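Local coordinates for protein methylenetetrahydrofolate--tRNA-(uracil-5-)-methyltransferase TrmFO (Thermus thermophilus, PDB 3G5S) that uses FAD and methylenetetrahydrofolate to methylate uridine 54 of tRNA at C5, giving 5-methyluridine, probably in all tRNAs, at residues T19-R22 with P26-L29; A155-A160 with E221-V226; A206-P211 with L229-Y234. All coordinates share one frame; numbering follows the deposited sequence.

Contact 1 of 3, residues T19-R22 with P26-L29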
ATOM      1  N   THR A  19     -20.474   1.836   0.546  1.00 10.23           N
ATOM      2  CA  THR A  19     -20.581   1.835   1.997  1.00 10.37           C
ATOM      3  C   THR A  19     -21.533   2.934   2.475  1.00 10.18           C
ATOM      4  O   THR A  19     -22.406   2.706   3.319  1.00 11.11           O
ATOM      5  CB  THR A  19     -19.194   2.007   2.646  1.00 11.39           C
ATOM      6  OG1 THR A  19     -18.274   1.064   2.082  1.00 11.98           O
ATOM      7  CG2 THR A  19     -19.269   1.781   4.143  1.00 11.83           C
ATOM      8  N   LEU A  20     -21.361   4.127   1.922  1.00 10.20           N
ATOM      9  CA  LEU A  20     -22.252   5.232   2.218  1.00 10.78           C
ATOM     10  C   LEU A  20     -23.703   4.873   1.883  1.00 10.70           C
ATOM     11  O   LEU A  20     -24.610   5.071   2.697  1.00 11.57           O
ATOM     12  CB  LEU A  20     -21.798   6.458   1.434  1.00 10.90           C
ATOM     13  CG  LEU A  20     -20.588   7.182   2.027  1.00 10.96           C
ATOM     14  CD1 LEU A  20     -19.696   7.769   0.940  1.00 11.42           C
ATOM     15  CD2 LEU A  20     -21.044   8.267   2.979  1.00 11.28           C
ATOM     16  N   LEU A  21     -23.915   4.339   0.686  1.00 10.77           N
ATOM     17  CA  LEU A  21     -25.258   4.005   0.231  1.00 12.28           C
ATOM     18  C   LEU A  21     -25.915   2.961   1.132  1.00 12.59           C
ATOM     19  O   LEU A  21     -27.100   3.067   1.456  1.00 14.08           O
ATOM     20  CB  LEU A  21     -25.228   3.533  -1.224  1.00 12.41           C
ATOM     21  CG  LEU A  21     -24.744   4.576  -2.236  1.00 12.92           C
ATOM     22  CD1 LEU A  21     -24.456   3.936  -3.585  1.00 14.88           C
ATOM     23  CD2 LEU A  21     -25.759   5.709  -2.378  1.00 12.98           C
ATOM     24  N   ARG A  22     -25.139   1.954   1.537  1.00 13.38           N
ATOM     25  CA  ARG A  22     -25.631   0.885   2.412  1.00 14.83           C
ATOM     26  C   ARG A  22     -26.114   1.429   3.744  1.00 14.09           C
ATOM     27  O   ARG A  22     -27.022   0.866   4.362  1.00 15.49           O
ATOM     28  CB  ARG A  22     -24.538  -0.167   2.682  1.00 18.36           C
ATOM     29  CG  ARG A  22     -24.072  -0.938   1.464  1.00 20.26           C
ATOM     30  CD  ARG A  22     -23.368  -2.218   1.851  1.00 19.96           C
ATOM     31  NE  ARG A  22     -21.942  -2.100   2.158  1.00 19.79           N
ATOM     32  CZ  ARG A  22     -21.338  -2.825   3.101  1.00 17.72           C
ATOM     33  NH1 ARG A  22     -22.054  -3.644   3.850  1.00 17.37           N
ATOM     34  NH2 ARG A  22     -20.040  -2.710   3.327  1.00 18.20           N
ATOM     35  N   PRO A  26     -26.809   9.539   1.006  1.00 11.96           N
ATOM     36  CA  PRO A  26     -26.705   9.772  -0.438  1.00 12.52           C
ATOM     37  C   PRO A  26     -25.306  10.196  -0.861  1.00 11.15           C
ATOM     38  O   PRO A  26     -24.554  10.801  -0.081  1.00 12.01           O
ATOM     39  CB  PRO A  26     -27.696  10.917  -0.681  1.00 13.30           C
ATOM     40  CG  PRO A  26     -28.631  10.853   0.478  1.00 13.55           C
ATOM     41  CD  PRO A  26     -27.786  10.437   1.635  1.00 12.85           C
ATOM     42  N   VAL A  27     -24.976   9.888  -2.110  1.00 11.70           N
ATOM     43  CA  VAL A  27     -23.631  10.059  -2.630  1.00 11.69           C
ATOM     44  C   VAL A  27     -23.675  10.826  -3.941  1.00 11.24           C
ATOM     45  O   VAL A  27     -24.592  10.651  -4.749  1.00 11.79           O
ATOM     46  CB  VAL A  27     -22.955   8.682  -2.856  1.00 11.91           C
ATOM     47  CG1 VAL A  27     -21.617   8.831  -3.565  1.00 12.17           C
ATOM     48  CG2 VAL A  27     -22.790   7.949  -1.527  1.00 12.30           C
ATOM     49  N   ARG A  28     -22.684  11.693  -4.113  1.00 11.54           N
ATOM     50  CA  ARG A  28     -22.386  12.327  -5.379  1.00 12.28           C
ATOM     51  C   ARG A  28     -21.034  11.773  -5.806  1.00 10.86           C
ATOM     52  O   ARG A  28     -20.002  12.111  -5.218  1.00 11.67           O
ATOM     53  CB  ARG A  28     -22.309  13.842  -5.192  1.00 12.94           C
ATOM     54  CG  ARG A  28     -22.128  14.614  -6.473  1.00 14.71           C
ATOM     55  CD  ARG A  28     -22.143  16.125  -6.227  1.00 16.18           C
ATOM     56  NE  ARG A  28     -23.423  16.596  -5.701  1.00 17.16           N
ATOM     57  CZ  ARG A  28     -23.631  16.987  -4.444  1.00 17.69           C
ATOM     58  NH1 ARG A  28     -22.645  16.960  -3.557  1.00 18.32           N
ATOM     59  NH2 ARG A  28     -24.834  17.399  -4.072  1.00 19.91           N
ATOM     60  N   LEU A  29     -21.060  10.891  -6.801  1.00 11.38           N
ATOM     61  CA  LEU A  29     -19.871  10.178  -7.246  1.00 11.70           C
ATOM     62  C   LEU A  29     -19.354  10.818  -8.518  1.00 11.72           C
ATOM     63  O   LEU A  29     -20.032  10.799  -9.547  1.00 12.77           O
ATOM     64  CB  LEU A  29     -20.219   8.710  -7.495  1.00 12.12           C
ATOM     65  CG  LEU A  29     -19.106   7.797  -8.009  1.00 12.61           C
ATOM     66  CD1 LEU A  29     -17.964   7.727  -7.013  1.00 12.34           C
ATOM     67  CD2 LEU A  29     -19.664   6.414  -8.288  1.00 13.65           C
TER
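Val27 swings CG1 opposite its own amide nitrogen (chi1 173°), which turns the other methyl, CG2, to the helix, where Leu20 and Leu21 wait with CG anti to their carbonyl carbons (chi1 -78° and -63°). That single methyl does most of the touching. On one flank it presses on the base of Leu20: CB of Leu20 is 3.5 Å from CG2 of Val27, a little tighter than ordinary van der Waals contact, and CD1 of Leu20 reaches the same CG2 at 4.0 Å. Leu21 approaches farther out along its chain, with CD2 3.8 Å from Val27 CG2 and 4.1 Å from Val27 CB. Both leucines cross the valine at about a right angle. No hydrogen bond spans the two segments; the contact is apolar and buried.

This is the beta-alpha-beta crossover of the Rossmann-type FAD domain, whose glycines Gly8, Gly10 and Gly13 are predicted to bind FAD at the other end of the helix. The end of helix 11-22 is laid here against the start of strand 27-30. Val4 and Val6 of strand 4-7 also touch Leu20, as does Ala358 of helix 343-361, and strand 114-117 brings Leu114 against Leu21 and Val27.

Contact 2 of 3, residues A155-A160 with E221-V226. With GSH (glutathione), chain C.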
ATOM      1  N   ALA A 155       3.506  12.993  -3.526  1.00 12.47           N
ATOM      2  CA  ALA A 155       4.532  12.470  -4.411  1.00 14.24           C
ATOM      3  C   ALA A 155       3.901  12.026  -5.722  1.00 13.81           C
ATOM      4  O   ALA A 155       2.714  11.693  -5.765  1.00 13.07           O
ATOM      5  CB  ALA A 155       5.257  11.312  -3.745  1.00 16.54           C
ATOM      6  N   TYR A 156       4.709  12.014  -6.784  1.00 16.09           N
ATOM      7  CA  TYR A 156       4.252  11.609  -8.109  1.00 17.46           C
ATOM      8  C   TYR A 156       4.784  10.243  -8.530  1.00 16.84           C
ATOM      9  O   TYR A 156       4.352   9.701  -9.544  1.00 18.37           O
ATOM     10  CB  TYR A 156       4.637  12.652  -9.159  1.00 19.82           C
ATOM     11  CG  TYR A 156       3.883  13.950  -9.016  1.00 21.34           C
ATOM     12  CD1 TYR A 156       2.552  14.046  -9.391  1.00 22.05           C
ATOM     13  CD2 TYR A 156       4.501  15.077  -8.499  1.00 24.28           C
ATOM     14  CE1 TYR A 156       1.855  15.234  -9.255  1.00 22.87           C
ATOM     15  CE2 TYR A 156       3.816  16.268  -8.362  1.00 24.30           C
ATOM     16  CZ  TYR A 156       2.493  16.340  -8.741  1.00 24.01           C
ATOM     17  OH  TYR A 156       1.810  17.528  -8.603  1.00 25.97           O
ATOM     18  N   TYR A 157       5.734   9.706  -7.773  1.00 16.07           N
ATOM     19  CA  TYR A 157       6.259   8.368  -8.027  1.00 17.05           C
ATOM     20  C   TYR A 157       6.604   7.735  -6.695  1.00 16.72           C
ATOM     21  O   TYR A 157       6.833   8.435  -5.712  1.00 16.57           O
ATOM     22  CB  TYR A 157       7.480   8.402  -8.963  1.00 18.94           C
ATOM     23  CG  TYR A 157       8.716   9.096  -8.423  1.00 21.64           C
ATOM     24  CD1 TYR A 157       9.611   8.431  -7.593  1.00 22.11           C
ATOM     25  CD2 TYR A 157       9.008  10.404  -8.783  1.00 24.41           C
ATOM     26  CE1 TYR A 157      10.752   9.063  -7.116  1.00 23.84           C
ATOM     27  CE2 TYR A 157      10.144  11.042  -8.312  1.00 25.21           C
ATOM     28  CZ  TYR A 157      11.013  10.367  -7.481  1.00 25.22           C
ATOM     29  OH  TYR A 157      12.145  11.000  -7.013  1.00 27.31           O
ATOM     30  N   ASP A 158       6.730   6.408  -6.645  0.62 16.89           N
ATOM     31  CA  ASP A 158       7.016   5.745  -5.358  0.62 17.80           C
ATOM     32  C   ASP A 158       8.487   5.412  -5.014  0.62 20.80           C
ATOM     33  O   ASP A 158       8.975   5.790  -3.949  0.62 21.62           O
ATOM     34  CB  ASP A 158       6.105   4.533  -5.124  0.62 15.87           C
ATOM     35  CG  ASP A 158       5.970   3.647  -6.341  0.62 16.88           C
ATOM     36  OD1 ASP A 158       6.879   3.649  -7.200  0.62 17.36           O
ATOM     37  OD2 ASP A 158       4.947   2.935  -6.424  0.62 19.89           O
ATOM     38  N   ALA A 159       9.183   4.697  -5.891  0.62 20.33           N
ATOM     39  CA  ALA A 159      10.598   4.398  -5.666  0.62 16.38           C
ATOM     40  C   ALA A 159      10.837   3.717  -4.316  0.62 14.88           C
ATOM     41  O   ALA A 159      11.679   4.136  -3.531  0.62 18.42           O
ATOM     42  CB  ALA A 159      11.441   5.663  -5.782  0.62 16.87           C
ATOM     43  N   ALA A 160      10.087   2.661  -4.061  1.00 13.48           N
ATOM     44  CA  ALA A 160      10.190   1.900  -2.833  1.00 12.96           C
ATOM     45  C   ALA A 160      11.341   0.912  -2.884  1.00 11.77           C
ATOM     46  O   ALA A 160      11.594   0.288  -3.908  1.00 12.19           O
ATOM     47  CB  ALA A 160       8.895   1.174  -2.572  1.00 14.47           C
ATOM     48  N   GLU A 221      13.727  11.455 -12.696  1.00 29.81           N
ATOM     49  CA  GLU A 221      15.080  11.468 -13.245  1.00 30.00           C
ATOM     50  C   GLU A 221      16.373  11.496 -12.390  1.00 29.28           C
ATOM     51  O   GLU A 221      17.385  10.969 -12.845  1.00 31.30           O
ATOM     52  CB  GLU A 221      15.156  12.347 -14.504  1.00 30.51           C
ATOM     53  CG  GLU A 221      14.832  11.562 -15.795  1.00 30.99           C
ATOM     54  CD  GLU A 221      13.356  11.186 -15.945  1.00 31.81           C
ATOM     55  OE1 GLU A 221      12.488  12.049 -15.688  1.00 33.28           O
ATOM     56  OE2 GLU A 221      13.063  10.035 -16.347  1.00 32.95           O
ATOM     57  N   ALA A 222      16.374  12.052 -11.179  1.00 28.13           N
ATOM     58  CA  ALA A 222      17.572  11.908 -10.335  1.00 26.10           C
ATOM     59  C   ALA A 222      17.501  10.696  -9.396  1.00 23.08           C
ATOM     60  O   ALA A 222      18.473  10.356  -8.714  1.00 24.04           O
ATOM     61  CB  ALA A 222      17.871  13.183  -9.559  1.00 26.25           C
ATOM     62  N   CYS A 223      16.345  10.046  -9.372  1.00 21.19           N
ATOM     63  CA  CYS A 223      16.157   8.820  -8.611  1.00 19.25           C
ATOM     64  C   CYS A 223      16.417   7.629  -9.527  1.00 19.80           C
ATOM     65  O   CYS A 223      15.603   7.313 -10.393  1.00 22.31           O
ATOM     66  CB  CYS A 223      14.733   8.765  -8.062  1.00 20.08           C
ATOM     67  SG  CYS A 223      14.338   7.249  -7.169  1.00 22.00           S
ATOM     68  N   VAL A 224      17.555   6.975  -9.334  1.00 19.03           N
ATOM     69  CA  VAL A 224      17.991   5.912 -10.236  1.00 19.60           C
ATOM     70  C   VAL A 224      17.898   4.558  -9.541  1.00 18.26           C
ATOM     71  O   VAL A 224      18.392   4.400  -8.431  1.00 19.15           O
ATOM     72  CB  VAL A 224      19.446   6.140 -10.697  1.00 20.79           C
ATOM     73  CG1 VAL A 224      19.864   5.086 -11.712  1.00 21.11           C
ATOM     74  CG2 VAL A 224      19.603   7.537 -11.280  1.00 21.61           C
ATOM     75  N   PRO A 225      17.252   3.577 -10.187  1.00 19.32           N
ATOM     76  CA  PRO A 225      17.134   2.240  -9.591  1.00 19.07           C
ATOM     77  C   PRO A 225      18.516   1.662  -9.294  1.00 17.18           C
ATOM     78  O   PRO A 225      19.443   1.904 -10.068  1.00 17.31           O
ATOM     79  CB  PRO A 225      16.443   1.425 -10.690  1.00 21.20           C
ATOM     80  CG  PRO A 225      15.779   2.435 -11.569  1.00 22.23           C
ATOM     81  CD  PRO A 225      16.637   3.651 -11.522  1.00 20.70           C
ATOM     82  N   VAL A 226      18.662   0.911  -8.204  1.00 16.66           N
ATOM     83  CA  VAL A 226      19.981   0.394  -7.834  1.00 16.91           C
ATOM     84  C   VAL A 226      20.589  -0.496  -8.904  1.00 17.63           C
ATOM     85  O   VAL A 226      21.805  -0.509  -9.083  1.00 18.31           O
ATOM     86  CB  VAL A 226      19.986  -0.377  -6.493  1.00 18.54           C
ATOM     87  CG1 VAL A 226      19.845   0.574  -5.338  1.00 20.16           C
ATOM     88  CG2 VAL A 226      18.897  -1.444  -6.462  1.00 17.38           C
TER
HETATM   89  N1  GSH C 445       8.404   8.706  -3.407  1.00 19.92           N
HETATM   90  CA1 GSH C 445       8.567   9.777  -2.443  0.85 23.74           C
HETATM   91  C1  GSH C 445       8.926  11.107  -3.088  0.96 25.82           C
HETATM   92  O11 GSH C 445       8.922  11.198  -4.479  0.79 27.54           O
HETATM   93  O12 GSH C 445       8.915  12.095  -2.429  0.75 27.37           O
HETATM   94  CB1 GSH C 445       9.485   9.425  -1.276  0.92 22.02           C
HETATM   95  CG1 GSH C 445      10.987   9.586  -1.483  0.85 20.65           C
HETATM   96  CD1 GSH C 445      11.697   8.622  -2.431  0.78 20.34           C
HETATM   97  OE1 GSH C 445      11.108   7.895  -3.164  0.78 20.94           O
HETATM   98  N2  GSH C 445      13.132   8.609  -2.387  0.76 20.07           N
HETATM   99  CA2 GSH C 445      13.875   7.664  -3.159  0.90 19.80           C
HETATM  100  C2  GSH C 445      14.467   6.551  -2.300  0.89 19.19           C
HETATM  101  O2  GSH C 445      15.500   6.714  -1.741  0.89 21.38           O
HETATM  102  CB2 GSH C 445      14.935   8.441  -3.922  0.88 20.69           C
HETATM  103  SG2 GSH C 445      15.875   7.528  -5.163  0.80 22.26           S
HETATM  104  N3  GSH C 445      14.000   5.204  -2.563  0.92 17.58           N
HETATM  105  CA3 GSH C 445      14.648   4.087  -1.909  0.92 18.08           C
HETATM  106  C3  GSH C 445      14.291   3.931  -0.438  0.83 18.59           C
HETATM  107  O31 GSH C 445      15.071   3.531   0.368  0.90 19.09           O
HETATM  108  O32 GSH C 445      13.115   4.536  -0.040  0.80 19.48           O
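The glutathione pocket of this flavoprotein is walled here by two loops, with Tyr157 and Ala159 on one and Cys223 on the other. Cys223 SG points away from its own amide nitrogen (chi1 177°), which puts the sulfur 3.6 Å from CB of Ala159. Its SG also lies 5.2 Å from the Tyr157 ring centroid, an oblique sulfur-aromatic contact, while the phenol end of the tyrosine closes in as OH comes 3.6 Å from CB of Cys223. No hydrogen bond links the loops directly; glutathione fills the junction. Its amino group N1 donates to the carbonyl oxygens of Tyr157 and Asp158, at 2.8 Å from Tyr157 O, and its carboxylate O11 sits over a face of the Tyr157 ring, displaced toward the rim. Tyr312 and Gly276 add further hydrogen bonds to the ligand. N3 of glutathione donates to Ala159 O at 2.7 Å. Asp158 and Ala159 have two conformers; the contacts of Asp158 O, Ala159 O and Ala159 CB hold for the one described. Between the sulfurs, Cys223 SG and glutathione SG2 are 2.5 Å apart, too long for a full disulfide and too short for an unbonded contact, so that pair remains doubtful.

Contact 3 of 3, residues A206-P211 with L229-Y234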
ATOM      1  N   ALA A 206      20.361  -9.288 -13.243  1.00 22.89           N
ATOM      2  CA  ALA A 206      19.048  -9.589 -12.680  1.00 22.33           C
ATOM      3  C   ALA A 206      17.898  -9.126 -13.573  1.00 23.50           C
ATOM      4  O   ALA A 206      17.967  -8.061 -14.187  1.00 23.32           O
ATOM      5  CB  ALA A 206      18.925  -8.979 -11.300  1.00 22.26           C
ATOM      6  N   GLN A 207      16.837  -9.927 -13.634  1.00 23.50           N
ATOM      7  CA  GLN A 207      15.669  -9.587 -14.442  1.00 24.46           C
ATOM      8  C   GLN A 207      14.874  -8.439 -13.824  1.00 24.20           C
ATOM      9  O   GLN A 207      14.607  -8.423 -12.620  1.00 22.84           O
ATOM     10  CB  GLN A 207      14.770 -10.811 -14.641  1.00 26.56           C
ATOM     11  CG  GLN A 207      15.371 -11.882 -15.537  1.00 28.77           C
ATOM     12  CD  GLN A 207      14.335 -12.870 -16.039  1.00 31.25           C
ATOM     13  OE1 GLN A 207      13.264 -13.021 -15.449  1.00 33.22           O
ATOM     14  NE2 GLN A 207      14.648 -13.547 -17.138  1.00 32.48           N
ATOM     15  N   ARG A 208      14.495  -7.476 -14.656  1.00 25.03           N
ATOM     16  CA  ARG A 208      13.765  -6.310 -14.177  1.00 26.73           C
ATOM     17  C   ARG A 208      12.488  -6.070 -14.971  1.00 26.90           C
ATOM     18  O   ARG A 208      12.375  -6.481 -16.127  1.00 27.32           O
ATOM     19  CB  ARG A 208      14.657  -5.070 -14.230  1.00 28.85           C
ATOM     20  CG  ARG A 208      15.145  -4.723 -15.625  1.00 30.30           C
ATOM     21  CD  ARG A 208      16.557  -4.172 -15.578  1.00 31.43           C
ATOM     22  NE  ARG A 208      17.489  -5.150 -15.023  1.00 32.27           N
ATOM     23  CZ  ARG A 208      18.722  -4.862 -14.615  1.00 31.41           C
ATOM     24  NH1 ARG A 208      19.174  -3.619 -14.697  1.00 30.23           N
ATOM     25  NH2 ARG A 208      19.500  -5.815 -14.119  1.00 32.61           N
ATOM     26  N   HIS A 209      11.525  -5.404 -14.341  1.00 27.15           N
ATOM     27  CA  HIS A 209      10.287  -5.041 -15.017  1.00 29.52           C
ATOM     28  C   HIS A 209      10.535  -3.923 -16.014  1.00 31.71           C
ATOM     29  O   HIS A 209      11.471  -3.137 -15.866  1.00 32.37           O
ATOM     30  CB  HIS A 209       9.224  -4.598 -14.010  1.00 29.40           C
ATOM     31  CG  HIS A 209       8.755  -5.691 -13.103  1.00 30.12           C
ATOM     32  ND1 HIS A 209       7.967  -6.735 -13.541  1.00 30.68           N
ATOM     33  CD2 HIS A 209       8.953  -5.899 -11.780  1.00 29.92           C
ATOM     34  CE1 HIS A 209       7.708  -7.542 -12.528  1.00 30.31           C
ATOM     35  NE2 HIS A 209       8.293  -7.056 -11.448  1.00 29.58           N
ATOM     36  N   THR A 210       9.686  -3.856 -17.033  1.00 32.62           N
ATOM     37  CA  THR A 210       9.763  -2.800 -18.029  1.00 32.83           C
ATOM     38  C   THR A 210       8.706  -1.739 -17.736  1.00 32.84           C
ATOM     39  O   THR A 210       7.542  -2.065 -17.506  1.00 33.59           O
ATOM     40  CB  THR A 210       9.567  -3.359 -19.451  1.00 33.70           C
ATOM     41  OG1 THR A 210       9.538  -2.281 -20.394  1.00 35.03           O
ATOM     42  CG2 THR A 210       8.267  -4.146 -19.543  1.00 33.73           C
ATOM     43  N   PRO A 211       9.118  -0.462 -17.727  1.00 32.98           N
ATOM     44  CA  PRO A 211       8.217   0.664 -17.466  1.00 32.44           C
ATOM     45  C   PRO A 211       7.077   0.739 -18.478  1.00 31.61           C
ATOM     46  O   PRO A 211       7.235   0.304 -19.620  1.00 32.12           O
ATOM     47  CB  PRO A 211       9.129   1.885 -17.624  1.00 32.89           C
ATOM     48  CG  PRO A 211      10.499   1.370 -17.356  1.00 33.24           C
ATOM     49  CD  PRO A 211      10.516  -0.029 -17.892  1.00 33.44           C
ATOM     50  N   LEU A 229      22.151   1.858 -11.271  1.00 17.59           N
ATOM     51  CA  LEU A 229      23.402   2.357 -10.701  1.00 17.45           C
ATOM     52  C   LEU A 229      24.523   1.340 -10.907  1.00 17.15           C
ATOM     53  O   LEU A 229      25.643   1.701 -11.266  1.00 18.00           O
ATOM     54  CB  LEU A 229      23.248   2.677  -9.214  1.00 17.82           C
ATOM     55  CG  LEU A 229      22.383   3.884  -8.839  1.00 19.28           C
ATOM     56  CD1 LEU A 229      22.244   3.989  -7.329  1.00 21.19           C
ATOM     57  CD2 LEU A 229      22.956   5.176  -9.421  1.00 18.85           C
ATOM     58  N   ALA A 230      24.220   0.067 -10.690  1.00 16.99           N
ATOM     59  CA  ALA A 230      25.201  -0.985 -10.905  1.00 17.01           C
ATOM     60  C   ALA A 230      25.723  -0.964 -12.336  1.00 16.74           C
ATOM     61  O   ALA A 230      26.929  -1.088 -12.569  1.00 17.46           O
ATOM     62  CB  ALA A 230      24.602  -2.339 -10.585  1.00 17.75           C
ATOM     63  N   ARG A 231      24.816  -0.809 -13.295  1.00 16.31           N
ATOM     64  CA  ARG A 231      25.201  -0.822 -14.703  1.00 17.50           C
ATOM     65  C   ARG A 231      26.036   0.395 -15.079  1.00 17.85           C
ATOM     66  O   ARG A 231      26.794   0.354 -16.040  1.00 19.87           O
ATOM     67  CB  ARG A 231      23.970  -0.949 -15.607  1.00 19.63           C
ATOM     68  CG  ARG A 231      23.367  -2.348 -15.606  1.00 22.45           C
ATOM     69  CD  ARG A 231      22.309  -2.537 -16.686  1.00 24.65           C
ATOM     70  NE  ARG A 231      21.767  -3.894 -16.665  1.00 26.45           N
ATOM     71  CZ  ARG A 231      20.721  -4.302 -17.376  1.00 27.31           C
ATOM     72  NH1 ARG A 231      20.087  -3.456 -18.177  1.00 27.21           N
ATOM     73  NH2 ARG A 231      20.304  -5.559 -17.285  1.00 27.91           N
ATOM     74  N   ARG A 232      25.917   1.468 -14.308  1.00 17.94           N
ATOM     75  CA  ARG A 232      26.643   2.689 -14.615  1.00 19.89           C
ATOM     76  C   ARG A 232      28.081   2.656 -14.077  1.00 21.03           C
ATOM     77  O   ARG A 232      28.864   3.568 -14.330  1.00 24.97           O
ATOM     78  CB  ARG A 232      25.818   3.912 -14.177  1.00 22.22           C
ATOM     79  CG  ARG A 232      24.502   3.980 -14.980  1.00 24.37           C
ATOM     80  CD  ARG A 232      23.546   5.123 -14.643  1.00 24.44           C
ATOM     81  NE  ARG A 232      22.301   4.971 -15.399  1.00 25.85           N
ATOM     82  CZ  ARG A 232      21.304   5.853 -15.422  1.00 26.58           C
ATOM     83  NH1 ARG A 232      21.386   6.983 -14.732  1.00 26.32           N
ATOM     84  NH2 ARG A 232      20.220   5.603 -16.146  1.00 28.59           N
ATOM     85  N   GLY A 233      28.435   1.576 -13.380  1.00 19.52           N
ATOM     86  CA  GLY A 233      29.817   1.342 -12.996  1.00 19.87           C
ATOM     87  C   GLY A 233      30.032   0.727 -11.625  1.00 19.15           C
ATOM     88  O   GLY A 233      29.227   0.909 -10.718  1.00 18.64           O
ATOM     89  N   TYR A 234      31.140   0.004 -11.486  1.00 19.31           N
ATOM     90  CA  TYR A 234      31.541  -0.626 -10.230  1.00 19.29           C
ATOM     91  C   TYR A 234      31.555   0.352  -9.051  1.00 17.27           C
ATOM     92  O   TYR A 234      31.189  -0.009  -7.937  1.00 16.67           O
ATOM     93  CB  TYR A 234      32.927  -1.260 -10.408  1.00 20.66           C
ATOM     94  CG  TYR A 234      33.468  -2.018  -9.215  1.00 23.57           C
ATOM     95  CD1 TYR A 234      34.307  -1.401  -8.294  1.00 25.46           C
ATOM     96  CD2 TYR A 234      33.165  -3.361  -9.024  1.00 24.69           C
ATOM     97  CE1 TYR A 234      34.819  -2.099  -7.210  1.00 25.97           C
ATOM     98  CE2 TYR A 234      33.672  -4.066  -7.945  1.00 25.64           C
ATOM     99  CZ  TYR A 234      34.497  -3.429  -7.041  1.00 26.26           C
ATOM    100  OH  TYR A 234      35.005  -4.131  -5.968  1.00 29.16           O
TER
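Arg208 and Arg231 reach for each other from opposite directions and lay their guanidinium groups face on face, the centres 3.5 Å apart and the planes only 18° from parallel. The stack is offset (parallel-displaced): each group slides an NH nitrogen over the other's central carbon, with NH2 of Arg231 3.2 Å from CZ of Arg208 and NH1 of Arg208 3.2 Å from CZ of Arg231. The nitrogens that face each other are all donors, so nothing here is a hydrogen bond, and two like charges this close probably depend on the acceptors around them.

Carbonyl oxygens probably offset the charge. Arg208 bends back at chi2 and chi3, and its NE and NH2 both grip Ala206 O, side-on and within the guanidinium plane. The NH2 bond, at 2.7 Å, falls on a lone pair in the carbonyl plane; the NE bond is longer, 3.1 Å, and comes nearly head-on to the oxygen. NH2 of Arg208 also donates to Leu203 O. Arg231, extended from CG to NE, sends its own NH2 to Leu204 O.

These acceptors sit where helix 193-205 ends, and the negative end of its dipole probably eases the crowding of charge. It is a stacked arginine pair at the surface, tying helix 226-231 to a helix C-terminus through side-chain bonds to terminal carbonyls.

Overall arrangement
Contact 1 is buried within the Rossmann-type FAD-binding part of the fold, on the opposite side of the chain's centre from the other two, its centre 36 Å from that of contact 2 and 46 Å from that of contact 3. It is wholly apolar and local, joining neighbours in sequence. Contacts 2 and 3 are close, 14 Å between centres, and their segments alternate along the chain: both draw on the region between helix 193-205 and helix 226-231, and Val224 touches Leu229 and Arg232. Yet their chemistry parts company. Contact 2 is buried and built round sulfur, an aromatic ring and a ligand; contact 3 is at the surface, with stacked charges held by backbone carbonyls.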